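Putative cell invasion protein with MAC/Perforin domain (Bacteroides thetaiotaomicron VPI-5482, PDB 3KK7) is of unknown function but belongs to the membrane-attack complex/perforin (MACPF) family and may take part in cell invasion. Local coordinates at residues I22-E26 with S436-K440; R181-D186 with M529-Y533; N486-W490 with A502-D506. One frame throughout, in Å; residues are numbered along the deposited sequence.

The three contacts lie along a single chain. Contact 1, where the N-terminal strand meets a helix of the D2 region, is remote from the others: its centre is about 37 Å from that of contact 2 and about 30 Å from that of contact 3, with nearest atoms about 25 and 17 Å away. Contacts 2 and 3 are neighbours, their centres about 13 Å apart. D186 OD1 and N486 ND2 make a probable but suspiciously short bond, and A185 O packs on T487 CG2 at 3.6 Å. Contact 3 is nested in the chain loop that contact 2 closes, whereas contacts 1 and 2 interleave. A bound 1,2-ethanediol, probably from crystallisation, sits about 3 Å from K182.

Contact 1 (I22-E26 with S436-K440); sequences IILQE and SNAIK
Q25, whose CB lies 3.6 Å from K440 NZ, has an amide gripped at both ends: NE2 donates to the backbone carbonyls of Y447 and L449, and OE1 accepts from S444 OG. All three partners lie in the connection between helix 429-443 and strand 450-454, so the Q25 amide is fixed to this connection. L24 is what meets the helix face. The L24 and N437 side chains cross at about a right angle, with L24 CD1 3.3 Å from N437 OD1; CD1 also reaches S436 O at 3.6 Å. That carbonyl is already engaged by the helical bond from K440 N. Nearer the backbone, L24 CB lies 3.8 Å from K440 CG, so methylene packs on methylene. K440 leaves the helix with CG anti to its backbone N (chi1 164°) and bends at chi2 (-96°); the bend carries its chain across the L24 peptide, with CE 3.2 Å from L24 O and the ammonium NZ 3.4 Å from that oxygen. S436 OG turns back into its own helix, bonding to F432 O and L433 O. L24, S436 and K440 also touch I379 of strand 376-386. L24 and Q25 both face I451, a classic beta bulge where the N-terminal strand 22-25 pairs antiparallel with strand 450-454; helix 429-443 of the D2 region packs against this mixed sheet.

Contact 2 (R181-D186 with M529-Y533); sequences RKIAAD and MTTLY
The Y533 ring is overlapped by the aliphatic base of R181: CB stands over one face, 4.1 Å from the ring centroid and close to the ring normal, a CH-pi contact. The opposite face is covered from within its own helix by T530 CA, so the ring is clamped like a plate. Its chi1 of 59° places CG between backbone N and carbonyl carbon, swinging the ring back over that first helical turn. R181 CD reaches Y533 CD1 at 3.7 Å; beyond it the chain bends at chi3 and the guanidinium plane lies 53° from the ring, with Y533 CD1 at the guanidinium edge. At the ring edge A185 CB meets CE2 at 3.6 Å, and beside the hydroxyl K182 CG lies 3.9 Å from OH. An alanine in place of Y533 is likely to open a gap beside A185 and leave the R181 methylenes without their aromatic floor. Farther along, selenomethionine M529 curls its CE against A185 CB (3.8 Å), while its CG packs 3.5 Å from D186 OD2; D186 OD1 is held instead by N484. The short helical segments cross at 109°, with axes 10.3 Å apart. Helix 177-186, of the MACPF region, thus rests across helix 529-535 of the D3 region, whose M529 and L532 pack in turn on F482 and Y491 of strands 480-484 and 489-494.

Contact 3 (N486-W490 with A502-D506); sequences NTNIW and AYYDD
Backbone bonds between W490 and Y503 run both ways: W490 N donates to Y503 O (2.8 Å), and Y503 N returns a bond to W490 O (3.0 Å). Beyond this hydrogen-bonded pair, I489 faces Y504 as a non-hydrogen-bonded pair. D505 N then reaches N488 O at 2.9 Å, bent at the hydrogen (135°), where D505 centres an inverse gamma turn. CA-H...O contacts supplement these bonds, A502 CA lying 3.2 Å from W490 O. The pairing is that of an antiparallel beta hairpin, strands 489-494 and 499-504, the two inner strands of a four-stranded mixed sheet in the D3 region. Among aromatic contacts, W490 CB stands over the Y503 ring, 4.1 Å from its centroid, and the rings meet obliquely with planes 42° apart. Y503 CG sits between backbone N and carbonyl carbon (chi1 62°), which brings the ring alongside W490. At the indole edge, D505 OD1 lies in the ring plane, 3.0 Å from W490 NE1, its carboxylate turned nearly perpendicular. K481 makes a cation-pi contact with the W490 ring. On the sheet face carrying I489 and Y504, I489 CG2 packs on A502 CB at 4.0 Å, and Y197 of helix 190-198 touches I489, A502 and Y504.

Contact 1 (I22-E26 with S436-K440)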
loop_
_atom_site.group_PDB
_atom_site.type_symbol
_atom_site.label_atom_id
_atom_site.label_comp_id
_atom_site.label_asym_id
_atom_site.label_seq_id
_atom_site.Cartn_x
_atom_site.Cartn_y
_atom_site.Cartn_z
ATOM N N ILE A 22 -34.237 2.485 -11.640
ATOM C CA ILE A 22 -34.810 3.040 -12.866
ATOM C C ILE A 22 -33.890 4.139 -13.435
ATOM O O ILE A 22 -33.432 5.030 -12.700
ATOM C CB ILE A 22 -36.287 3.508 -12.634
ATOM C CG1 ILE A 22 -37.096 3.458 -13.947
ATOM C CG2 ILE A 22 -36.351 4.882 -11.987
ATOM C CD1 ILE A 22 -37.669 2.056 -14.342
ATOM N N ILE A 23 -33.578 4.048 -14.730
ATOM C CA ILE A 23 -32.698 5.026 -15.351
ATOM C C ILE A 23 -33.451 6.332 -15.566
ATOM O O ILE A 23 -34.574 6.320 -16.065
ATOM C CB ILE A 23 -32.176 4.574 -16.730
ATOM C CG1 ILE A 23 -31.433 3.235 -16.642
ATOM C CG2 ILE A 23 -31.266 5.649 -17.302
ATOM C CD1 ILE A 23 -30.551 2.933 -17.873
ATOM N N LEU A 24 -32.846 7.454 -15.195
ATOM C CA LEU A 24 -33.418 8.765 -15.502
ATOM C C LEU A 24 -32.698 9.414 -16.681
ATOM O O LEU A 24 -33.261 10.293 -17.347
ATOM C CB LEU A 24 -33.409 9.697 -14.280
ATOM C CG LEU A 24 -34.241 9.280 -13.051
ATOM C CD1 LEU A 24 -34.542 10.496 -12.163
ATOM C CD2 LEU A 24 -35.537 8.566 -13.449
ATOM N N GLN A 25 -31.466 8.983 -16.947
ATOM C CA GLN A 25 -30.709 9.464 -18.106
ATOM C C GLN A 25 -29.773 8.356 -18.561
ATOM O O GLN A 25 -28.989 7.845 -17.761
ATOM C CB GLN A 25 -29.931 10.750 -17.764
ATOM C CG GLN A 25 -28.755 11.081 -18.699
ATOM C CD GLN A 25 -28.152 12.477 -18.461
ATOM O OE1 GLN A 25 -28.779 13.480 -18.761
ATOM N NE2 GLN A 25 -26.921 12.532 -17.945
ATOM N N GLU A 26 -29.880 7.959 -19.831
ATOM C CA GLU A 26 -28.922 7.016 -20.416
ATOM C C GLU A 26 -27.589 7.767 -20.473
ATOM O O GLU A 26 -27.575 8.990 -20.661
ATOM C CB GLU A 26 -29.321 6.591 -21.842
ATOM C CG GLU A 26 -30.736 5.979 -22.038
ATOM C CD GLU A 26 -30.786 4.456 -21.850
ATOM O OE1 GLU A 26 -30.406 3.961 -20.753
ATOM O OE2 GLU A 26 -31.233 3.767 -22.803
ATOM N N SER A 436 -36.304 13.160 -7.378
ATOM C CA SER A 436 -35.296 12.450 -8.158
ATOM C C SER A 436 -35.183 13.067 -9.552
ATOM O O SER A 436 -34.068 13.374 -10.014
ATOM C CB SER A 436 -35.593 10.944 -8.204
ATOM O OG SER A 436 -36.951 10.701 -8.512
ATOM N N ASN A 437 -36.339 13.297 -10.185
ATOM C CA ASN A 437 -36.387 13.937 -11.490
ATOM C C ASN A 437 -35.867 15.361 -11.464
ATOM O O ASN A 437 -35.293 15.813 -12.452
ATOM C CB ASN A 437 -37.813 13.952 -12.061
ATOM C CG ASN A 437 -38.253 12.601 -12.600
ATOM O OD1 ASN A 437 -37.428 11.756 -12.972
ATOM N ND2 ASN A 437 -39.566 12.401 -12.662
ATOM N N ALA A 438 -36.093 16.076 -10.364
ATOM C CA ALA A 438 -35.610 17.464 -10.229
ATOM C C ALA A 438 -34.079 17.496 -10.106
ATOM O O ALA A 438 -33.413 18.297 -10.783
ATOM C CB ALA A 438 -36.280 18.161 -9.034
ATOM N N ILE A 439 -33.536 16.606 -9.268
ATOM C CA ILE A 439 -32.079 16.429 -9.129
ATOM C C ILE A 439 -31.452 16.034 -10.463
ATOM O O ILE A 439 -30.441 16.595 -10.870
ATOM C CB ILE A 439 -31.724 15.357 -8.075
ATOM C CG1 ILE A 439 -31.932 15.898 -6.669
ATOM C CG2 ILE A 439 -30.285 14.913 -8.213
ATOM C CD1 ILE A 439 -31.798 14.839 -5.628
ATOM N N LYS A 440 -32.051 15.070 -11.150
ATOM C CA LYS A 440 -31.579 14.706 -12.485
ATOM C C LYS A 440 -31.589 15.934 -13.411
ATOM O O LYS A 440 -30.581 16.221 -14.039
ATOM C CB LYS A 440 -32.383 13.527 -13.052
ATOM C CG LYS A 440 -32.251 13.291 -14.573
ATOM C CD LYS A 440 -33.412 13.947 -15.363
ATOM C CE LYS A 440 -33.504 13.462 -16.802
ATOM N NZ LYS A 440 -32.166 13.500 -17.478
#

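Contact 2 (R181-D186 with M529-Y533)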
loop_
_atom_site.group_PDB
_atom_site.type_symbol
_atom_site.label_atom_id
_atom_site.label_comp_id
_atom_site.label_asym_id
_atom_site.label_seq_id
_atom_site.Cartn_x
_atom_site.Cartn_y
_atom_site.Cartn_z
ATOM N N ARG A 181 3.042 15.972 3.032
ATOM C CA ARG A 181 2.040 16.612 2.194
ATOM C C ARG A 181 2.661 17.412 1.052
ATOM O O ARG A 181 2.169 17.361 -0.074
ATOM C CB ARG A 181 1.044 17.412 3.022
ATOM C CG ARG A 181 -0.140 16.521 3.464
ATOM C CD ARG A 181 -1.263 17.344 4.090
ATOM N NE ARG A 181 -0.779 17.940 5.329
ATOM C CZ ARG A 181 -0.823 17.360 6.524
ATOM N NH1 ARG A 181 -1.359 16.149 6.687
ATOM N NH2 ARG A 181 -0.323 18.002 7.576
ATOM N N LYS A 182 3.750 18.119 1.334
ATOM C CA LYS A 182 4.463 18.851 0.297
ATOM C C LYS A 182 4.876 17.902 -0.804
ATOM O O LYS A 182 4.740 18.251 -1.994
ATOM C CB LYS A 182 5.732 19.504 0.837
ATOM C CG LYS A 182 5.566 20.903 1.301
ATOM C CD LYS A 182 6.735 21.759 0.897
ATOM C CE LYS A 182 6.410 23.172 1.179
ATOM N NZ LYS A 182 5.240 23.708 0.390
ATOM N N ILE A 183 5.383 16.716 -0.411
ATOM C CA ILE A 183 5.845 15.715 -1.386
ATOM C C ILE A 183 4.673 15.249 -2.247
ATOM O O ILE A 183 4.788 15.182 -3.475
ATOM C CB ILE A 183 6.523 14.548 -0.707
ATOM C CG1 ILE A 183 7.841 14.990 -0.102
ATOM C CG2 ILE A 183 6.803 13.400 -1.681
ATOM C CD1 ILE A 183 8.580 13.875 0.684
ATOM N N ALA A 184 3.545 14.981 -1.593
ATOM C CA ALA A 184 2.314 14.520 -2.267
ATOM C C ALA A 184 1.851 15.516 -3.335
ATOM O O ALA A 184 1.603 15.136 -4.499
ATOM C CB ALA A 184 1.193 14.244 -1.253
ATOM N N ALA A 185 1.784 16.782 -2.930
ATOM C CA ALA A 185 1.383 17.917 -3.778
ATOM C C ALA A 185 2.222 18.143 -5.039
ATOM O O ALA A 185 1.662 18.449 -6.111
ATOM C CB ALA A 185 1.403 19.228 -2.913
ATOM N N ASP A 186 3.543 18.005 -4.911
ATOM C CA ASP A 186 4.469 18.480 -5.947
ATOM C C ASP A 186 5.668 17.592 -6.327
ATOM O O ASP A 186 6.270 17.837 -7.333
ATOM C CB ASP A 186 5.004 19.858 -5.515
ATOM C CG ASP A 186 4.040 21.003 -5.837
ATOM O OD1 ASP A 186 3.851 21.275 -7.038
ATOM O OD2 ASP A 186 3.491 21.650 -4.913
HETATM N N MSE A 529 -0.887 24.993 -3.494
HETATM C CA MSE A 529 -1.148 23.628 -3.112
HETATM C C MSE A 529 -1.407 23.528 -1.619
HETATM O O MSE A 529 -2.289 22.779 -1.189
HETATM C CB MSE A 529 0.003 22.703 -3.516
HETATM C CG MSE A 529 0.093 22.436 -5.013
HETATM SE SE MSE A 529 -1.553 21.777 -5.839
HETATM C CE MSE A 529 -1.605 19.979 -5.102
ATOM N N THR A 530 -0.672 24.302 -0.827
ATOM C CA THR A 530 -0.751 24.152 0.621
ATOM C C THR A 530 -2.136 24.595 1.061
ATOM O O THR A 530 -2.744 23.937 1.891
ATOM C CB THR A 530 0.403 24.883 1.395
ATOM O OG1 THR A 530 0.199 26.290 1.350
ATOM C CG2 THR A 530 1.788 24.596 0.813
ATOM N N THR A 531 -2.660 25.670 0.459
ATOM C CA THR A 531 -4.035 26.123 0.727
ATOM C C THR A 531 -5.026 25.029 0.353
ATOM O O THR A 531 -5.949 24.712 1.110
ATOM C CB THR A 531 -4.375 27.438 -0.035
ATOM O OG1 THR A 531 -3.676 28.527 0.578
ATOM C CG2 THR A 531 -5.896 27.736 -0.044
ATOM N N LEU A 532 -4.824 24.417 -0.798
ATOM C CA LEU A 532 -5.735 23.376 -1.236
ATOM C C LEU A 532 -5.814 22.241 -0.220
ATOM O O LEU A 532 -6.883 21.926 0.295
ATOM C CB LEU A 532 -5.307 22.842 -2.600
ATOM C CG LEU A 532 -6.412 22.169 -3.411
ATOM C CD1 LEU A 532 -7.570 23.183 -3.644
ATOM C CD2 LEU A 532 -5.825 21.620 -4.736
ATOM N N TYR A 533 -4.686 21.640 0.116
ATOM C CA TYR A 533 -4.746 20.488 1.004
ATOM C C TYR A 533 -4.947 20.842 2.473
ATOM O O TYR A 533 -5.287 19.975 3.275
ATOM C CB TYR A 533 -3.543 19.542 0.810
ATOM C CG TYR A 533 -2.142 20.103 1.016
ATOM C CD1 TYR A 533 -1.710 20.538 2.271
ATOM C CD2 TYR A 533 -1.212 20.105 -0.022
ATOM C CE1 TYR A 533 -0.403 20.994 2.482
ATOM C CE2 TYR A 533 0.095 20.579 0.177
ATOM C CZ TYR A 533 0.489 21.024 1.435
ATOM O OH TYR A 533 1.762 21.506 1.638
#

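Contact 3 (N486-W490 with A502-D506)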
loop_
_atom_site.group_PDB
_atom_site.type_symbol
_atom_site.label_atom_id
_atom_site.label_comp_id
_atom_site.label_asym_id
_atom_site.label_seq_id
_atom_site.Cartn_x
_atom_site.Cartn_y
_atom_site.Cartn_z
ATOM N N ASN A 486 3.856 20.985 -11.960
ATOM C CA ASN A 486 4.776 19.876 -11.683
ATOM C C ASN A 486 4.149 18.533 -12.029
ATOM O O ASN A 486 4.819 17.659 -12.549
ATOM C CB ASN A 486 5.187 19.793 -10.199
ATOM C CG ASN A 486 6.039 20.951 -9.754
ATOM O OD1 ASN A 486 7.109 21.206 -10.308
ATOM N ND2 ASN A 486 5.577 21.656 -8.722
ATOM N N THR A 487 2.878 18.367 -11.692
ATOM C CA THR A 487 2.259 17.055 -11.720
ATOM C C THR A 487 1.220 16.887 -12.825
ATOM O O THR A 487 0.811 15.778 -13.098
ATOM C CB THR A 487 1.582 16.805 -10.384
ATOM O OG1 THR A 487 0.499 17.727 -10.236
ATOM C CG2 THR A 487 2.548 17.020 -9.255
ATOM N N ASN A 488 0.801 17.992 -13.442
ATOM C CA ASN A 488 -0.251 18.004 -14.463
ATOM C C ASN A 488 -1.600 17.493 -13.979
ATOM O O ASN A 488 -2.336 16.856 -14.711
ATOM C CB ASN A 488 0.214 17.319 -15.761
ATOM C CG ASN A 488 1.071 18.257 -16.626
ATOM O OD1 ASN A 488 0.651 19.382 -16.919
ATOM N ND2 ASN A 488 2.267 17.811 -17.022
ATOM N N ILE A 489 -1.931 17.810 -12.740
ATOM C CA ILE A 489 -3.234 17.472 -12.194
ATOM C C ILE A 489 -4.087 18.725 -12.216
ATOM O O ILE A 489 -3.608 19.831 -11.918
ATOM C CB ILE A 489 -3.131 16.911 -10.759
ATOM C CG1 ILE A 489 -2.264 15.639 -10.776
ATOM C CG2 ILE A 489 -4.515 16.631 -10.194
ATOM C CD1 ILE A 489 -1.993 15.049 -9.429
ATOM N N TRP A 490 -5.339 18.553 -12.624
ATOM C CA TRP A 490 -6.322 19.612 -12.549
ATOM C C TRP A 490 -6.973 19.483 -11.194
ATOM O O TRP A 490 -7.270 18.375 -10.755
ATOM C CB TRP A 490 -7.381 19.474 -13.638
ATOM C CG TRP A 490 -6.984 20.054 -14.963
ATOM C CD1 TRP A 490 -6.650 19.360 -16.083
ATOM C CD2 TRP A 490 -6.908 21.443 -15.313
ATOM N NE1 TRP A 490 -6.360 20.224 -17.108
ATOM C CE2 TRP A 490 -6.506 21.509 -16.668
ATOM C CE3 TRP A 490 -7.149 22.636 -14.623
ATOM C CZ2 TRP A 490 -6.322 22.724 -17.347
ATOM C CZ3 TRP A 490 -6.970 23.855 -15.305
ATOM C CH2 TRP A 490 -6.559 23.882 -16.648
ATOM N N ALA A 502 -10.239 16.263 -8.222
ATOM C CA ALA A 502 -8.953 16.282 -8.951
ATOM C C ALA A 502 -8.893 15.228 -10.075
ATOM O O ALA A 502 -9.600 14.234 -10.028
ATOM C CB ALA A 502 -7.781 16.082 -7.965
ATOM N N TYR A 503 -8.048 15.453 -11.077
ATOM C CA TYR A 503 -7.783 14.441 -12.122
ATOM C C TYR A 503 -6.543 14.804 -12.941
ATOM O O TYR A 503 -6.309 15.985 -13.210
ATOM C CB TYR A 503 -9.001 14.191 -13.060
ATOM C CG TYR A 503 -9.504 15.368 -13.908
ATOM C CD1 TYR A 503 -10.597 16.131 -13.512
ATOM C CD2 TYR A 503 -8.915 15.680 -15.138
ATOM C CE1 TYR A 503 -11.062 17.210 -14.308
ATOM C CE2 TYR A 503 -9.363 16.741 -15.927
ATOM C CZ TYR A 503 -10.430 17.497 -15.511
ATOM O OH TYR A 503 -10.867 18.542 -16.300
ATOM N N TYR A 504 -5.757 13.790 -13.320
ATOM C CA TYR A 504 -4.629 13.981 -14.241
ATOM C C TYR A 504 -5.136 14.507 -15.591
ATOM O O TYR A 504 -6.239 14.175 -16.000
ATOM C CB TYR A 504 -3.838 12.685 -14.426
ATOM C CG TYR A 504 -2.695 12.853 -15.398
ATOM C CD1 TYR A 504 -1.486 13.431 -15.001
ATOM C CD2 TYR A 504 -2.843 12.492 -16.745
ATOM C CE1 TYR A 504 -0.447 13.624 -15.923
ATOM C CE2 TYR A 504 -1.810 12.681 -17.671
ATOM C CZ TYR A 504 -0.629 13.243 -17.254
ATOM O OH TYR A 504 0.364 13.415 -18.182
ATOM N N ASP A 505 -4.321 15.327 -16.259
ATOM C CA ASP A 505 -4.741 16.073 -17.444
ATOM C C ASP A 505 -4.760 15.235 -18.721
ATOM O O ASP A 505 -3.865 15.313 -19.583
ATOM C CB ASP A 505 -3.868 17.320 -17.646
ATOM C CG ASP A 505 -4.435 18.275 -18.690
ATOM O OD1 ASP A 505 -5.613 18.125 -19.064
ATOM O OD2 ASP A 505 -3.721 19.203 -19.120
ATOM N N ASP A 506 -5.805 14.432 -18.819
ATOM C CA ASP A 506 -6.105 13.684 -20.009
ATOM C C ASP A 506 -7.606 13.718 -20.127
ATOM O O ASP A 506 -8.303 13.206 -19.265
ATOM C CB ASP A 506 -5.612 12.244 -19.923
ATOM C CG ASP A 506 -5.660 11.524 -21.283
ATOM O OD1 ASP A 506 -6.554 11.796 -22.123
ATOM O OD2 ASP A 506 -4.792 10.662 -21.507
#